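Local coordinates for protein Zn-dependent hydrolase of metallo-beta-lactamase superfamily TM0207 (Thermotoga maritima, PDB 1VJN) that probably hydrolyses an as yet unidentified substrate as a zinc-dependent member of the metallo-beta-lactamase superfamily, at residues A21-E26 / I170-K175; K14-G19 / V199-E204; I32-F37 / V52-H57; G104-F109 / L121-H126. All blocks are in the same frame, centred on the assembly; numbering follows the deposited sequence.

The four contacts trace how a metallo-beta-lactamase fold builds two sheets and gathers loops at one end of them. Contact 2 and contact 3 are strand pairings within the six-stranded sheet, their centres about 15 Å apart, and contact 1 lies between them, bridging that sheet to the eight-stranded one. Contact 4 belongs to the second sheet and the loop after one of its strands; its centre is about 12 Å from that of contact 3 and about 13 Å from that of contact 1. H173, H57 and D123 of contacts 1, 3 and 4 come together, consistent with the metal site of this superfamily. Contact 2 lies about 21 Å from contact 4, centre to centre.

Contact 1. Residues A21-E26 / I170-K175; sequences ACFALE and IPMHYK
F23 and M172 meet in a Met-aromatic contact between the two beta sheets of a metallo-beta-lactamase sandwich: strand 22-27 belongs to one sheet, strand 168-172 to the other. M172 is a selenomethionine in this crystal, and its SE comes to the rim of the phenyl ring, not over its face. The selenium is 5.0 Å from the ring centroid and 75° off the ring normal, with CE1 the nearest ring atom at 3.8 Å from SE. The torsions explain the approach: M172 CG lies between the backbone N and the carbonyl carbon (chi1 53°), and from there the chain runs out extended, crossing F23 at a slant.

The remaining contacts are apolar and looser. I170 CG2 approaches F23 CE2 at 4.4 Å, neither squarely over the ring nor in its plane, so one phenyl group touches two residues of the same strand. W17 stacks on the F23 ring as well. No hydrogen bond links the two segments; A21 O is instead held by H120 NE2 and T34 OG1.

Where strand 168-172 ends, the chain turns through H173 in a left-handed backbone conformation. Histidines at this place in the superfamily often bind metal, and H173 probably belongs to such a site. A21 CB touches the last residue of the strand and the first of the loop, 4.2 Å from M172 SE and 4.0 Å from H173 CE1.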
loop_
_atom_site.group_PDB
_atom_site.type_symbol
_atom_site.label_atom_id
_atom_site.label_comp_id
_atom_site.label_asym_id
_atom_site.label_seq_id
_atom_site.Cartn_x
_atom_site.Cartn_y
_atom_site.Cartn_z
ATOM N N ALA A 21 6.408 -4.686 1.747
ATOM C CA ALA A 21 5.353 -3.837 1.113
ATOM C C ALA A 21 4.460 -4.709 0.196
ATOM O O ALA A 21 3.761 -4.188 -0.666
ATOM C CB ALA A 21 5.999 -2.734 0.295
ATOM N N CYS A 22 4.532 -6.023 0.406
ATOM C CA CYS A 22 3.809 -7.041 -0.384
ATOM C C CYS A 22 2.447 -7.444 0.173
ATOM O O CYS A 22 2.330 -8.093 1.209
ATOM C CB CYS A 22 4.649 -8.289 -0.539
ATOM S SG CYS A 22 3.826 -9.501 -1.604
ATOM N N PHE A 23 1.421 -7.018 -0.538
ATOM C CA PHE A 23 0.036 -7.302 -0.265
ATOM C C PHE A 23 -0.647 -7.939 -1.465
ATOM O O PHE A 23 -0.341 -7.593 -2.615
ATOM C CB PHE A 23 -0.696 -5.982 -0.022
ATOM C CG PHE A 23 -0.204 -5.209 1.163
ATOM C CD1 PHE A 23 0.921 -4.399 1.060
ATOM C CD2 PHE A 23 -0.890 -5.247 2.352
ATOM C CE1 PHE A 23 1.386 -3.680 2.149
ATOM C CE2 PHE A 23 -0.437 -4.516 3.442
ATOM C CZ PHE A 23 0.699 -3.734 3.338
ATOM N N ALA A 24 -1.559 -8.859 -1.204
ATOM C CA ALA A 24 -2.513 -9.307 -2.231
ATOM C C ALA A 24 -3.814 -8.602 -1.936
ATOM O O ALA A 24 -4.331 -8.664 -0.795
ATOM C CB ALA A 24 -2.702 -10.840 -2.258
ATOM N N LEU A 25 -4.306 -7.888 -2.951
ATOM C CA LEU A 25 -5.644 -7.266 -2.958
ATOM C C LEU A 25 -6.578 -8.045 -3.850
ATOM O O LEU A 25 -6.306 -8.235 -5.035
ATOM C CB LEU A 25 -5.576 -5.823 -3.492
ATOM C CG LEU A 25 -4.470 -4.953 -2.949
ATOM C CD1 LEU A 25 -4.446 -3.619 -3.704
ATOM C CD2 LEU A 25 -4.666 -4.746 -1.474
ATOM N N GLU A 26 -7.690 -8.484 -3.299
ATOM C CA GLU A 26 -8.723 -9.124 -4.083
ATOM C C GLU A 26 -9.973 -8.251 -4.206
ATOM O O GLU A 26 -10.568 -7.833 -3.212
ATOM C CB GLU A 26 -9.081 -10.455 -3.481
ATOM C CG GLU A 26 -7.905 -11.399 -3.431
ATOM C CD GLU A 26 -8.164 -12.620 -2.570
ATOM O OE1 GLU A 26 -9.218 -13.284 -2.747
ATOM O OE2 GLU A 26 -7.302 -12.923 -1.722
ATOM N N ILE A 170 -3.353 1.647 6.750
ATOM C CA ILE A 170 -2.539 0.536 7.151
ATOM C C ILE A 170 -1.080 0.962 7.061
ATOM O O ILE A 170 -0.580 1.214 5.952
ATOM C CB ILE A 170 -2.831 -0.713 6.279
ATOM C CG1 ILE A 170 -4.306 -1.156 6.397
ATOM C CG2 ILE A 170 -1.885 -1.851 6.619
ATOM C CD1 ILE A 170 -4.838 -1.981 5.239
ATOM N N PRO A 171 -0.395 1.080 8.214
ATOM C CA PRO A 171 1.046 1.446 8.195
ATOM C C PRO A 171 1.934 0.281 7.699
ATOM O O PRO A 171 1.587 -0.918 7.843
ATOM C CB PRO A 171 1.373 1.735 9.673
ATOM C CG PRO A 171 0.344 0.898 10.472
ATOM C CD PRO A 171 -0.913 0.870 9.601
HETATM N N MSE A 172 3.077 0.613 7.139
HETATM C CA MSE A 172 4.045 -0.421 6.801
HETATM C C MSE A 172 5.405 0.207 6.949
HETATM O O MSE A 172 5.488 1.388 7.280
HETATM C CB MSE A 172 3.838 -0.943 5.381
HETATM C CG MSE A 172 3.815 0.153 4.344
HETATM SE SE MSE A 172 3.302 -0.465 2.500
HETATM C CE MSE A 172 3.512 1.296 1.627
ATOM N N HIS A 173 6.450 -0.596 6.738
ATOM C CA HIS A 173 7.836 -0.100 6.666
ATOM C C HIS A 173 8.253 0.455 8.040
ATOM O O HIS A 173 8.726 1.580 8.118
ATOM C CB HIS A 173 8.017 1.048 5.630
ATOM C CG HIS A 173 8.091 0.615 4.202
ATOM N ND1 HIS A 173 7.131 0.968 3.266
ATOM C CD2 HIS A 173 9.035 -0.078 3.525
ATOM C CE1 HIS A 173 7.467 0.483 2.086
ATOM N NE2 HIS A 173 8.611 -0.168 2.218
ATOM N N TYR A 174 8.037 -0.313 9.110
ATOM C CA TYR A 174 8.397 0.083 10.461
ATOM C C TYR A 174 9.271 -1.005 11.091
ATOM O O TYR A 174 9.511 -2.015 10.434
ATOM C CB TYR A 174 7.124 0.349 11.299
ATOM C CG TYR A 174 6.045 -0.679 11.189
ATOM C CD1 TYR A 174 6.108 -1.820 11.928
ATOM C CD2 TYR A 174 4.908 -0.466 10.399
ATOM C CE1 TYR A 174 5.134 -2.769 11.856
ATOM C CE2 TYR A 174 3.893 -1.390 10.364
ATOM C CZ TYR A 174 4.026 -2.556 11.093
ATOM O OH TYR A 174 3.072 -3.542 11.068
ATOM N N LYS A 175 9.740 -0.776 12.336
ATOM C CA LYS A 175 10.592 -1.687 13.068
ATOM C C LYS A 175 9.920 -3.031 13.256
ATOM O O LYS A 175 8.777 -3.084 13.743
ATOM C CB LYS A 175 10.959 -1.134 14.453
ATOM C CG LYS A 175 12.157 -1.773 15.041
ATOM C CD LYS A 175 12.491 -1.240 16.483
ATOM C CE LYS A 175 12.912 0.235 16.500
ATOM N NZ LYS A 175 14.152 0.535 15.690
#

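Contact 2. Residues K14-G19 / V199-E204; sequences KITWFG and VGNILE
W17, whose backbone N bonds N201 O at 2.9 Å, carries an indole with G19 CA over one face, 3.2 Å above the plane and toward the rim; the ring also stacks with F23, and its NE1 is held by H20 O. F18 presents a face to T16 CG2, again near the rim. The amide of N201 runs alongside T16, its ND2 4.1 Å from T16 CG2. N201 CB packs near W17 O, a buried carbonyl oxygen with no polar partner in the model.

Beyond these flat groups the segments form an antiparallel ladder. I15 and L203 are a hydrogen-bonded pair, each N reaching the other's O at 2.8 Å, while K14-E204 and T16-I202 are non-hydrogen-bonded pairs. The lysine's aliphatic chain carries the packing on their face: K14 CD slants across I202 CG2 at 3.7 Å and runs beside E204 CG, yet K14 NZ and E204 OE2 remain 5.2 Å apart.

Strand 202-205 is one edge of the six-stranded sheet, with strand 13-19 between it and strand 22-27. The opposite face, bearing I15 and L203, looks inward, where L203 packs on V168 and I170 of strand 168-172 in the second sheet.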
loop_
_atom_site.group_PDB
_atom_site.type_symbol
_atom_site.label_atom_id
_atom_site.label_comp_id
_atom_site.label_asym_id
_atom_site.label_seq_id
_atom_site.Cartn_x
_atom_site.Cartn_y
_atom_site.Cartn_z
ATOM N N LYS A 14 -10.659 -8.090 -0.106
ATOM C CA LYS A 14 -9.776 -8.745 0.822
ATOM C C LYS A 14 -8.347 -8.323 0.567
ATOM O O LYS A 14 -7.866 -8.316 -0.575
ATOM C CB LYS A 14 -9.896 -10.247 0.716
ATOM C CG LYS A 14 -8.900 -10.971 1.578
ATOM C CD LYS A 14 -9.368 -12.390 1.895
ATOM C CE LYS A 14 -8.671 -13.473 1.116
ATOM N NZ LYS A 14 -9.051 -14.794 1.742
ATOM N N ILE A 15 -7.693 -7.950 1.651
ATOM C CA ILE A 15 -6.271 -7.568 1.630
ATOM C C ILE A 15 -5.519 -8.539 2.499
ATOM O O ILE A 15 -5.936 -8.788 3.648
ATOM C CB ILE A 15 -6.072 -6.160 2.182
ATOM C CG1 ILE A 15 -6.820 -5.107 1.332
ATOM C CG2 ILE A 15 -4.560 -5.813 2.233
ATOM C CD1 ILE A 15 -7.260 -3.887 2.119
ATOM N N THR A 16 -4.435 -9.084 1.949
ATOM C CA THR A 16 -3.544 -9.998 2.650
ATOM C C THR A 16 -2.152 -9.420 2.648
ATOM O O THR A 16 -1.623 -9.071 1.614
ATOM C CB THR A 16 -3.502 -11.398 1.959
ATOM O OG1 THR A 16 -4.793 -12.015 2.016
ATOM C CG2 THR A 16 -2.598 -12.372 2.716
ATOM N N TRP A 17 -1.549 -9.365 3.819
ATOM C CA TRP A 17 -0.201 -8.886 3.941
ATOM C C TRP A 17 0.750 -10.083 4.011
ATOM O O TRP A 17 0.553 -10.995 4.785
ATOM C CB TRP A 17 -0.081 -8.006 5.176
ATOM C CG TRP A 17 1.223 -7.324 5.292
ATOM C CD1 TRP A 17 2.006 -6.821 4.275
ATOM C CD2 TRP A 17 1.881 -7.009 6.498
ATOM N NE1 TRP A 17 3.125 -6.247 4.797
ATOM C CE2 TRP A 17 3.073 -6.357 6.166
ATOM C CE3 TRP A 17 1.598 -7.249 7.848
ATOM C CZ2 TRP A 17 3.972 -5.909 7.138
ATOM C CZ3 TRP A 17 2.492 -6.803 8.812
ATOM C CH2 TRP A 17 3.659 -6.140 8.450
ATOM N N PHE A 18 1.795 -10.043 3.195
ATOM C CA PHE A 18 2.837 -11.073 3.169
ATOM C C PHE A 18 4.165 -10.582 3.760
ATOM O O PHE A 18 5.154 -11.323 3.799
ATOM C CB PHE A 18 3.047 -11.524 1.724
ATOM C CG PHE A 18 1.900 -12.291 1.191
ATOM C CD1 PHE A 18 1.717 -13.596 1.554
ATOM C CD2 PHE A 18 0.977 -11.690 0.360
ATOM C CE1 PHE A 18 0.668 -14.305 1.073
ATOM C CE2 PHE A 18 -0.087 -12.401 -0.114
ATOM C CZ PHE A 18 -0.239 -13.700 0.233
ATOM N N GLY A 19 4.178 -9.339 4.205
ATOM C CA GLY A 19 5.354 -8.726 4.813
ATOM C C GLY A 19 5.990 -7.697 3.909
ATOM O O GLY A 19 5.704 -7.646 2.734
ATOM N N VAL A 199 -5.044 -6.632 13.569
ATOM C CA VAL A 199 -5.576 -7.827 12.990
ATOM C C VAL A 199 -4.412 -8.741 12.654
ATOM O O VAL A 199 -3.250 -8.430 12.932
ATOM C CB VAL A 199 -6.406 -7.537 11.704
ATOM C CG1 VAL A 199 -7.549 -6.599 12.037
ATOM C CG2 VAL A 199 -5.545 -6.943 10.550
ATOM N N GLY A 200 -4.727 -9.872 12.044
ATOM C CA GLY A 200 -3.711 -10.794 11.586
ATOM C C GLY A 200 -3.228 -10.408 10.209
ATOM O O GLY A 200 -2.964 -9.221 9.922
ATOM N N ASN A 201 -3.091 -11.393 9.341
ATOM C CA ASN A 201 -2.563 -11.141 8.012
ATOM C C ASN A 201 -3.601 -10.863 6.941
ATOM O O ASN A 201 -3.233 -10.681 5.788
ATOM C CB ASN A 201 -1.627 -12.285 7.554
ATOM C CG ASN A 201 -2.365 -13.590 7.238
ATOM O OD1 ASN A 201 -3.340 -13.902 7.858
ATOM N ND2 ASN A 201 -1.894 -14.328 6.243
ATOM N N ILE A 202 -4.882 -10.869 7.303
ATOM C CA ILE A 202 -5.978 -10.595 6.382
ATOM C C ILE A 202 -6.903 -9.510 6.921
ATOM O O ILE A 202 -7.270 -9.510 8.101
ATOM C CB ILE A 202 -6.785 -11.873 6.124
ATOM C CG1 ILE A 202 -5.927 -12.929 5.423
ATOM C CG2 ILE A 202 -8.004 -11.597 5.265
ATOM C CD1 ILE A 202 -6.410 -14.387 5.645
ATOM N N LEU A 203 -7.261 -8.575 6.060
ATOM C CA LEU A 203 -8.337 -7.653 6.347
ATOM C C LEU A 203 -9.396 -7.805 5.272
ATOM O O LEU A 203 -9.091 -7.696 4.087
ATOM C CB LEU A 203 -7.816 -6.236 6.351
ATOM C CG LEU A 203 -8.831 -5.138 6.683
ATOM C CD1 LEU A 203 -9.261 -5.251 8.146
ATOM C CD2 LEU A 203 -8.181 -3.800 6.385
ATOM N N GLU A 204 -10.631 -8.067 5.672
ATOM C CA GLU A 204 -11.753 -8.058 4.736
ATOM C C GLU A 204 -12.624 -6.837 4.978
ATOM O O GLU A 204 -12.856 -6.466 6.134
ATOM C CB GLU A 204 -12.573 -9.332 4.846
ATOM C CG GLU A 204 -11.834 -10.503 4.247
ATOM C CD GLU A 204 -12.581 -11.794 4.427
ATOM O OE1 GLU A 204 -13.610 -11.953 3.733
ATOM O OE2 GLU A 204 -12.133 -12.631 5.261
#

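Contact 3. Residues I32-F37 / V52-H57; sequences IVTDPF and VVTESH
D35 reaches across to S56 with a two-pronged grip just past the end of a parallel strand pair. Its backbone N is anchored first, donating to T54 O at 2.8 Å, and a left-handed backbone conformation at D35 then turns the chain. From CB the side chain sets out beside its own backbone N, with CG anti to the carbonyl carbon (chi1 -70°). CG arrives 3.4 Å from S56 OG, and the carboxylate divides its two oxygens between two donors of that one residue. OD1 takes S56 N at 2.8 Å on its syn side; it also accepts from a water that is hydrogen-bonded to T54 OG1. OD2 accepts from S56 OG at 2.7 Å, likewise syn but 25° out of the carboxylate plane. Two bonds to neighbouring donors leave the carboxylate little freedom to rotate. S56 OG in turn accepts from H57 ND1, so D35 holds the hydroxyl that meets this imidazole and probably helps to place it. H57 opens an HxHxDH sequence, the superfamily's signature, in which histidines usually serve as metal ligands.

Behind the turn P36 CG packs at 3.9 Å on V53 CG1, and E55 passes nearly at a right angle to the proline, its OE2 held by H65 ND1. T34 CG2 lies beside T54 OG1, while T34 OG1 bonds A21 O and F23 N.

Strands 30-34 and 52-54 lie inside the six-stranded sheet, flanked by strands 22-27 and 73-75. On the face carrying I32 and T54 they pack against F109 and F111 of strand 105-113, in the second sheet.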
loop_
_atom_site.group_PDB
_atom_site.type_symbol
_atom_site.label_atom_id
_atom_site.label_comp_id
_atom_site.label_asym_id
_atom_site.label_seq_id
_atom_site.Cartn_x
_atom_site.Cartn_y
_atom_site.Cartn_z
ATOM N N ILE A 32 -4.521 -8.553 -7.208
ATOM C CA ILE A 32 -3.366 -7.687 -7.454
ATOM C C ILE A 32 -2.328 -7.972 -6.375
ATOM O O ILE A 32 -2.681 -8.071 -5.196
ATOM C CB ILE A 32 -3.797 -6.234 -7.361
ATOM C CG1 ILE A 32 -4.835 -5.922 -8.448
ATOM C CG2 ILE A 32 -2.632 -5.343 -7.509
ATOM C CD1 ILE A 32 -5.798 -4.849 -8.081
ATOM N N VAL A 33 -1.078 -8.152 -6.768
ATOM C CA VAL A 33 0.023 -8.278 -5.821
ATOM C C VAL A 33 0.979 -7.080 -5.970
ATOM O O VAL A 33 1.447 -6.752 -7.071
ATOM C CB VAL A 33 0.761 -9.626 -5.949
ATOM C CG1 VAL A 33 1.919 -9.726 -4.880
ATOM C CG2 VAL A 33 -0.202 -10.784 -5.772
ATOM N N THR A 34 1.204 -6.369 -4.877
ATOM C CA THR A 34 2.155 -5.267 -4.864
ATOM C C THR A 34 3.497 -5.731 -4.388
ATOM O O THR A 34 3.561 -6.535 -3.495
ATOM C CB THR A 34 1.732 -4.175 -3.925
ATOM O OG1 THR A 34 1.687 -4.687 -2.584
ATOM C CG2 THR A 34 0.302 -3.770 -4.251
ATOM N N ASP A 35 4.558 -5.203 -4.990
ATOM C CA ASP A 35 5.913 -5.308 -4.479
ATOM C C ASP A 35 6.287 -6.678 -3.879
ATOM O O ASP A 35 6.624 -6.753 -2.681
ATOM C CB ASP A 35 6.120 -4.243 -3.411
ATOM C CG ASP A 35 6.180 -2.812 -3.966
ATOM O OD1 ASP A 35 5.928 -2.576 -5.157
ATOM O OD2 ASP A 35 6.495 -1.838 -3.253
ATOM N N PRO A 36 6.236 -7.758 -4.665
ATOM C CA PRO A 36 6.599 -9.072 -4.134
ATOM C C PRO A 36 8.107 -9.157 -3.905
ATOM O O PRO A 36 8.842 -8.355 -4.450
ATOM C CB PRO A 36 6.104 -10.056 -5.217
ATOM C CG PRO A 36 5.960 -9.262 -6.461
ATOM C CD PRO A 36 5.880 -7.821 -6.093
ATOM N N PHE A 37 8.564 -10.121 -3.116
ATOM C CA PHE A 37 9.995 -10.265 -2.769
ATOM C C PHE A 37 10.358 -11.739 -2.710
ATOM O O PHE A 37 9.467 -12.582 -2.853
ATOM C CB PHE A 37 10.266 -9.674 -1.382
ATOM C CG PHE A 37 9.374 -10.259 -0.296
ATOM C CD1 PHE A 37 9.577 -11.562 0.176
ATOM C CD2 PHE A 37 8.293 -9.524 0.214
ATOM C CE1 PHE A 37 8.740 -12.122 1.157
ATOM C CE2 PHE A 37 7.466 -10.064 1.198
ATOM C CZ PHE A 37 7.684 -11.369 1.676
ATOM N N VAL A 52 -2.569 -9.083 -11.738
ATOM C CA VAL A 52 -1.686 -7.944 -11.824
ATOM C C VAL A 52 -0.613 -8.017 -10.739
ATOM O O VAL A 52 -0.862 -8.422 -9.574
ATOM C CB VAL A 52 -2.455 -6.605 -11.701
ATOM C CG1 VAL A 52 -1.477 -5.366 -11.866
ATOM C CG2 VAL A 52 -3.578 -6.577 -12.681
ATOM N N VAL A 53 0.591 -7.614 -11.137
ATOM C CA VAL A 53 1.647 -7.340 -10.188
ATOM C C VAL A 53 2.093 -5.905 -10.389
ATOM O O VAL A 53 2.441 -5.509 -11.511
ATOM C CB VAL A 53 2.854 -8.300 -10.360
ATOM C CG1 VAL A 53 4.009 -7.878 -9.480
ATOM C CG2 VAL A 53 2.471 -9.724 -10.048
ATOM N N THR A 54 2.096 -5.110 -9.319
ATOM C CA THR A 54 2.736 -3.781 -9.412
ATOM C C THR A 54 4.072 -3.667 -8.650
ATOM O O THR A 54 4.275 -4.334 -7.639
ATOM C CB THR A 54 1.806 -2.731 -8.871
ATOM O OG1 THR A 54 1.541 -3.005 -7.493
ATOM C CG2 THR A 54 0.418 -2.720 -9.606
ATOM N N GLU A 55 4.952 -2.767 -9.117
ATOM C CA GLU A 55 6.257 -2.556 -8.514
ATOM C C GLU A 55 6.484 -1.078 -8.344
ATOM O O GLU A 55 6.616 -0.374 -9.326
ATOM C CB GLU A 55 7.389 -3.073 -9.434
ATOM C CG GLU A 55 7.317 -4.535 -9.869
ATOM C CD GLU A 55 7.790 -5.540 -8.841
ATOM O OE1 GLU A 55 8.156 -5.167 -7.678
ATOM O OE2 GLU A 55 7.801 -6.730 -9.240
ATOM N N SER A 56 6.609 -0.639 -7.113
ATOM C CA SER A 56 6.909 0.726 -6.778
ATOM C C SER A 56 8.286 1.219 -7.226
ATOM O O SER A 56 8.453 2.424 -7.454
ATOM C CB SER A 56 6.711 0.925 -5.276
ATOM O OG SER A 56 7.669 0.217 -4.563
ATOM N N HIS A 57 9.264 0.315 -7.358
ATOM C CA HIS A 57 10.578 0.671 -7.859
ATOM C C HIS A 57 11.251 -0.541 -8.513
ATOM O O HIS A 57 10.834 -1.670 -8.290
ATOM C CB HIS A 57 11.454 1.235 -6.757
ATOM C CG HIS A 57 11.551 0.360 -5.562
ATOM N ND1 HIS A 57 10.575 0.327 -4.590
ATOM C CD2 HIS A 57 12.479 -0.558 -5.200
ATOM C CE1 HIS A 57 10.896 -0.576 -3.681
ATOM N NE2 HIS A 57 12.055 -1.111 -4.015
HETATM O O HOH W 1 3.301 -1.501 -5.787
#

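Contact 4. Residues G104-F109 / L121-H126; sequences GKNIVF and LGDLGH
N106, L121 and V108 bury the greatest areas here, and they divide the work between polar clamp and apolar packing. N106 sits on strand 105-113 with its CG anti to the backbone N (chi1 -170°), which projects the amide into the loop that follows strand 116-120. Both ends of the amide are then used. ND2 donates to L121 O at 3.1 Å in an almost straight bond, 172° at the hydrogen, with the oxygen lying in the amide plane. OD1 accepts D123 N at 2.8 Å, the donor standing 31° out of the carbonyl plane. T93 OG1 is a further partner of ND2, so three partners hold the amide, and its N and O ends are told apart by a donor at OD1 and acceptors at ND2. Between the two bonds the loop passes G122, whose CA is 3.6 Å from N106 OD1.

L121 contributes its carbonyl to this clamp, and that oxygen also receives a weak bond from L124 N. Its side chain goes elsewhere: it runs alongside V108, pointing the same way, with L121 CD2 3.8 Å from V108 CG1 and nearly as close to CG2. The leucine continues onto L142 and V144 of strand 141-145, and V108 rests on I136, so the pair sits on the face of the second sheet that helix 130-136 covers at V108.

An asparagine side chain thereby bonds the loop on either side of G122, and so probably helps to hold D123 in place. Such a loop, carrying an aspartate after a core strand, is typical of the metal site in the metallo-beta-lactamase fold, where D123 is probably a ligand.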
loop_
_atom_site.group_PDB
_atom_site.type_symbol
_atom_site.label_atom_id
_atom_site.label_comp_id
_atom_site.label_asym_id
_atom_site.label_seq_id
_atom_site.Cartn_x
_atom_site.Cartn_y
_atom_site.Cartn_z
ATOM N N GLY A 104 16.997 6.001 -8.326
ATOM C CA GLY A 104 15.832 5.191 -8.729
ATOM C C GLY A 104 14.502 5.947 -8.892
ATOM O O GLY A 104 14.464 7.058 -9.444
ATOM N N LYS A 105 13.411 5.346 -8.423
ATOM C CA LYS A 105 12.083 5.979 -8.518
ATOM C C LYS A 105 11.132 5.449 -7.450
ATOM O O LYS A 105 11.458 4.488 -6.775
ATOM C CB LYS A 105 11.458 5.705 -9.890
ATOM C CG LYS A 105 10.982 4.235 -10.065
ATOM C CD LYS A 105 10.891 3.858 -11.506
ATOM C CE LYS A 105 10.432 2.420 -11.627
ATOM N NZ LYS A 105 10.377 1.925 -13.046
ATOM N N ASN A 106 9.950 6.061 -7.335
ATOM C CA ASN A 106 8.876 5.547 -6.480
ATOM C C ASN A 106 7.572 5.793 -7.185
ATOM O O ASN A 106 7.233 6.921 -7.519
ATOM C CB ASN A 106 8.874 6.181 -5.088
ATOM C CG ASN A 106 7.935 5.498 -4.158
ATOM O OD1 ASN A 106 8.162 4.337 -3.751
ATOM N ND2 ASN A 106 6.833 6.165 -3.850
ATOM N N ILE A 107 6.864 4.708 -7.465
ATOM C CA ILE A 107 5.568 4.833 -8.057
ATOM C C ILE A 107 4.529 4.398 -7.031
ATOM O O ILE A 107 4.573 3.301 -6.541
ATOM C CB ILE A 107 5.465 3.999 -9.292
ATOM C CG1 ILE A 107 6.585 4.356 -10.279
ATOM C CG2 ILE A 107 4.088 4.225 -9.990
ATOM C CD1 ILE A 107 6.670 3.454 -11.439
ATOM N N VAL A 108 3.611 5.323 -6.767
ATOM C CA VAL A 108 2.401 5.140 -5.986
ATOM C C VAL A 108 1.350 4.571 -6.936
ATOM O O VAL A 108 1.153 5.077 -8.047
ATOM C CB VAL A 108 1.924 6.529 -5.471
ATOM C CG1 VAL A 108 0.574 6.468 -4.918
ATOM C CG2 VAL A 108 2.941 7.120 -4.487
ATOM N N PHE A 109 0.691 3.505 -6.530
ATOM C CA PHE A 109 -0.378 2.934 -7.336
ATOM C C PHE A 109 -1.707 3.101 -6.681
ATOM O O PHE A 109 -1.840 2.931 -5.477
ATOM C CB PHE A 109 -0.093 1.435 -7.586
ATOM C CG PHE A 109 0.978 1.223 -8.608
ATOM C CD1 PHE A 109 0.692 1.408 -9.946
ATOM C CD2 PHE A 109 2.267 0.864 -8.254
ATOM C CE1 PHE A 109 1.653 1.258 -10.880
ATOM C CE2 PHE A 109 3.233 0.719 -9.227
ATOM C CZ PHE A 109 2.937 0.899 -10.506
ATOM N N LEU A 121 1.450 3.418 -1.217
ATOM C CA LEU A 121 2.350 4.541 -1.390
ATOM C C LEU A 121 3.821 4.213 -1.692
ATOM O O LEU A 121 4.610 5.125 -1.924
ATOM C CB LEU A 121 2.225 5.459 -0.196
ATOM C CG LEU A 121 0.950 6.350 -0.130
ATOM C CD1 LEU A 121 0.915 7.047 1.224
ATOM C CD2 LEU A 121 0.834 7.383 -1.274
ATOM N N GLY A 122 4.190 2.941 -1.698
ATOM C CA GLY A 122 5.547 2.525 -2.005
ATOM C C GLY A 122 6.457 2.935 -0.838
ATOM O O GLY A 122 6.097 2.793 0.309
ATOM N N ASP A 123 7.634 3.466 -1.170
ATOM C CA ASP A 123 8.628 3.937 -0.215
ATOM C C ASP A 123 8.647 5.459 -0.206
ATOM O O ASP A 123 9.682 6.086 -0.179
ATOM C CB ASP A 123 9.961 3.380 -0.663
ATOM C CG ASP A 123 9.990 1.856 -0.573
ATOM O OD1 ASP A 123 9.572 1.322 0.466
ATOM O OD2 ASP A 123 10.365 1.110 -1.478
ATOM N N LEU A 124 7.470 6.053 -0.157
ATOM C CA LEU A 124 7.293 7.489 -0.274
ATOM C C LEU A 124 8.184 8.165 0.713
ATOM O O LEU A 124 8.136 7.830 1.908
ATOM C CB LEU A 124 5.857 7.874 -0.002
ATOM C CG LEU A 124 5.538 9.381 -0.090
ATOM C CD1 LEU A 124 5.672 9.892 -1.503
ATOM C CD2 LEU A 124 4.148 9.593 0.386
ATOM N N GLY A 125 8.956 9.129 0.193
ATOM C CA GLY A 125 10.046 9.760 0.918
ATOM C C GLY A 125 9.759 11.158 1.356
ATOM O O GLY A 125 10.576 11.760 2.076
ATOM N N HIS A 126 8.652 11.734 0.893
ATOM C CA HIS A 126 8.370 13.157 1.198
ATOM C C HIS A 126 6.846 13.251 1.226
ATOM O O HIS A 126 6.144 12.395 0.701
ATOM C CB HIS A 126 8.930 14.126 0.115
ATOM C CG HIS A 126 8.416 13.811 -1.264
ATOM N ND1 HIS A 126 7.136 14.115 -1.670
ATOM C CD2 HIS A 126 8.971 13.114 -2.288
ATOM C CE1 HIS A 126 6.940 13.671 -2.899
ATOM N NE2 HIS A 126 8.044 13.070 -3.303
HETATM O O HOH W 2 9.094 2.080 -3.666
#